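PDB 1G3Q: CELL division inhibitor from Pyrococcus furiosus, which probably binds and hydrolyses ATP as a MinD-type P-loop ATPase of the cell division machinery. Local coordinates for residues Pro143-Ser146 / Cys147-Asp150. Residues are numbered along the deposited sequence; the frame is centred on the assembly and turned at random.
Sequences PEIS and CLTD
Ile145 O takes the amide of Thr149 in an almost straight bond, N to O 2.8 Å with 176° at the hydrogen, while the hydroxyl of the same threonine stands beside it. Thr149 OG1 lies 3.1 Å from both Ile145 O and Ser146 O, next to two successive carbonyls of the previous turn. A chi1 of 57° folds OG1 back over that turn and leaves CG2 to face Ile145. There the methyl Thr149 CG2 meets Ile145 CD1 at 3.9 Å, the two side chains crossing obliquely. Ile145 CD1 also comes within 4.4 Å of Leu148 CD1, a looser apolar touch, and Val188 and Met189 of helix 182-189 extend this apolar side of the turn. Glu144 sits at the N-cap position of helix 145-160, and its carbonyl oxygen accepts Leu148 N at 2.8 Å; the leucine's CG packs close against that same oxygen. This first turn follows strand 136-141 in a beta-alpha-beta unit that continues into strand 164-173, within the alpha-beta-alpha layered fold of a P-loop ATPase. Leu148 and Cys147 are buried, both packed on Thr141 of the preceding strand, and Cys147 also touches Thr14, an ADP-binding residue of the P-loop, though its own side chain remains about 9 Å from the nucleotide at the nearest atoms. Ser146 O accepts Asp150 N at 3.0 Å, a bond less straight than that from Thr149 N to Ile145 O. On the side chain of Ser146, OG is hydrogen-bonded to NZ of Lys11, a residue predicted to bind ATP, and the side chain of Asp150 also touches Lys11.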
ATOM      1  N   PRO A 143      -3.844  -5.201  15.703  1.00 31.25           N
ATOM      2  CA  PRO A 143      -4.750  -5.857  16.656  1.00 32.12           C
ATOM      3  C   PRO A 143      -5.335  -4.983  17.773  1.00 32.85           C
ATOM      4  O   PRO A 143      -5.698  -5.499  18.829  1.00 33.43           O
ATOM      5  CB  PRO A 143      -3.895  -6.996  17.218  1.00 32.03           C
ATOM      6  CG  PRO A 143      -2.899  -7.263  16.125  1.00 31.68           C
ATOM      7  CD  PRO A 143      -2.532  -5.868  15.700  1.00 31.57           C
ATOM      8  N   GLU A 144      -5.426  -3.674  17.550  1.00 33.49           N
ATOM      9  CA  GLU A 144      -5.985  -2.766  18.554  1.00 33.96           C
ATOM     10  C   GLU A 144      -7.426  -2.436  18.188  1.00 33.39           C
ATOM     11  O   GLU A 144      -7.710  -2.069  17.051  1.00 33.04           O
ATOM     12  CB  GLU A 144      -5.183  -1.465  18.621  1.00 35.31           C
ATOM     13  CG  GLU A 144      -3.783  -1.595  19.194  1.00 37.40           C
ATOM     14  CD  GLU A 144      -3.051  -0.263  19.222  1.00 38.87           C
ATOM     15  OE1 GLU A 144      -2.852   0.330  18.138  1.00 39.67           O
ATOM     16  OE2 GLU A 144      -2.681   0.197  20.326  1.00 39.95           O
ATOM     17  N   ILE A 145      -8.335  -2.548  19.153  1.00 33.17           N
ATOM     18  CA  ILE A 145      -9.740  -2.267  18.883  1.00 32.65           C
ATOM     19  C   ILE A 145      -9.939  -0.888  18.256  1.00 32.41           C
ATOM     20  O   ILE A 145     -10.702  -0.742  17.300  1.00 32.41           O
ATOM     21  CB  ILE A 145     -10.605  -2.379  20.170  1.00 32.67           C
ATOM     22  CG1 ILE A 145     -12.087  -2.226  19.815  1.00 32.54           C
ATOM     23  CG2 ILE A 145     -10.199  -1.311  21.180  1.00 32.66           C
ATOM     24  CD1 ILE A 145     -12.588  -3.244  18.803  1.00 32.23           C
ATOM     25  N   SER A 146      -9.251   0.120  18.783  1.00 32.28           N
ATOM     26  CA  SER A 146      -9.375   1.473  18.252  1.00 32.49           C
ATOM     27  C   SER A 146      -8.892   1.531  16.803  1.00 32.01           C
ATOM     28  O   SER A 146      -9.470   2.229  15.969  1.00 32.11           O
ATOM     29  CB  SER A 146      -8.574   2.457  19.111  1.00 32.94           C
ATOM     30  OG  SER A 146      -7.219   2.055  19.220  1.00 34.78           O
ATOM     31  N   CYS A 147      -7.832   0.794  16.504  1.00 31.38           N
ATOM     32  CA  CYS A 147      -7.297   0.773  15.151  1.00 30.75           C
ATOM     33  C   CYS A 147      -8.269   0.023  14.247  1.00 30.42           C
ATOM     34  O   CYS A 147      -8.482   0.401  13.099  1.00 29.88           O
ATOM     35  CB  CYS A 147      -5.925   0.097  15.133  1.00 30.55           C
ATOM     36  SG  CYS A 147      -5.100   0.172  13.524  1.00 30.24           S
ATOM     37  N   LEU A 148      -8.866  -1.040  14.775  1.00 30.60           N
ATOM     38  CA  LEU A 148      -9.824  -1.826  14.009  1.00 30.77           C
ATOM     39  C   LEU A 148     -11.059  -0.994  13.669  1.00 30.89           C
ATOM     40  O   LEU A 148     -11.457  -0.907  12.506  1.00 30.27           O
ATOM     41  CB  LEU A 148     -10.247  -3.069  14.796  1.00 30.72           C
ATOM     42  CG  LEU A 148      -9.183  -4.138  15.057  1.00 31.05           C
ATOM     43  CD1 LEU A 148      -9.738  -5.190  16.003  1.00 31.10           C
ATOM     44  CD2 LEU A 148      -8.754  -4.773  13.741  1.00 31.00           C
ATOM     45  N   THR A 149     -11.659  -0.379  14.688  1.00 31.27           N
ATOM     46  CA  THR A 149     -12.852   0.435  14.484  1.00 31.54           C
ATOM     47  C   THR A 149     -12.582   1.626  13.568  1.00 31.50           C
ATOM     48  O   THR A 149     -13.407   1.964  12.722  1.00 31.56           O
ATOM     49  CB  THR A 149     -13.434   0.939  15.831  1.00 31.70           C
ATOM     50  OG1 THR A 149     -12.440   1.681  16.548  1.00 32.78           O
ATOM     51  CG2 THR A 149     -13.884  -0.234  16.683  1.00 31.96           C
ATOM     52  N   ASP A 150     -11.426   2.262  13.728  1.00 31.77           N
ATOM     53  CA  ASP A 150     -11.083   3.401  12.883  1.00 32.09           C
ATOM     54  C   ASP A 150     -10.939   2.960  11.430  1.00 32.05           C
ATOM     55  O   ASP A 150     -11.471   3.601  10.523  1.00 32.05           O
ATOM     56  CB  ASP A 150      -9.780   4.050  13.364  1.00 32.34           C
ATOM     57  CG  ASP A 150      -9.989   4.945  14.572  1.00 32.74           C
ATOM     58  OD1 ASP A 150     -11.091   4.900  15.156  1.00 32.83           O
ATOM     59  OD2 ASP A 150      -9.053   5.687  14.937  1.00 32.55           O
TER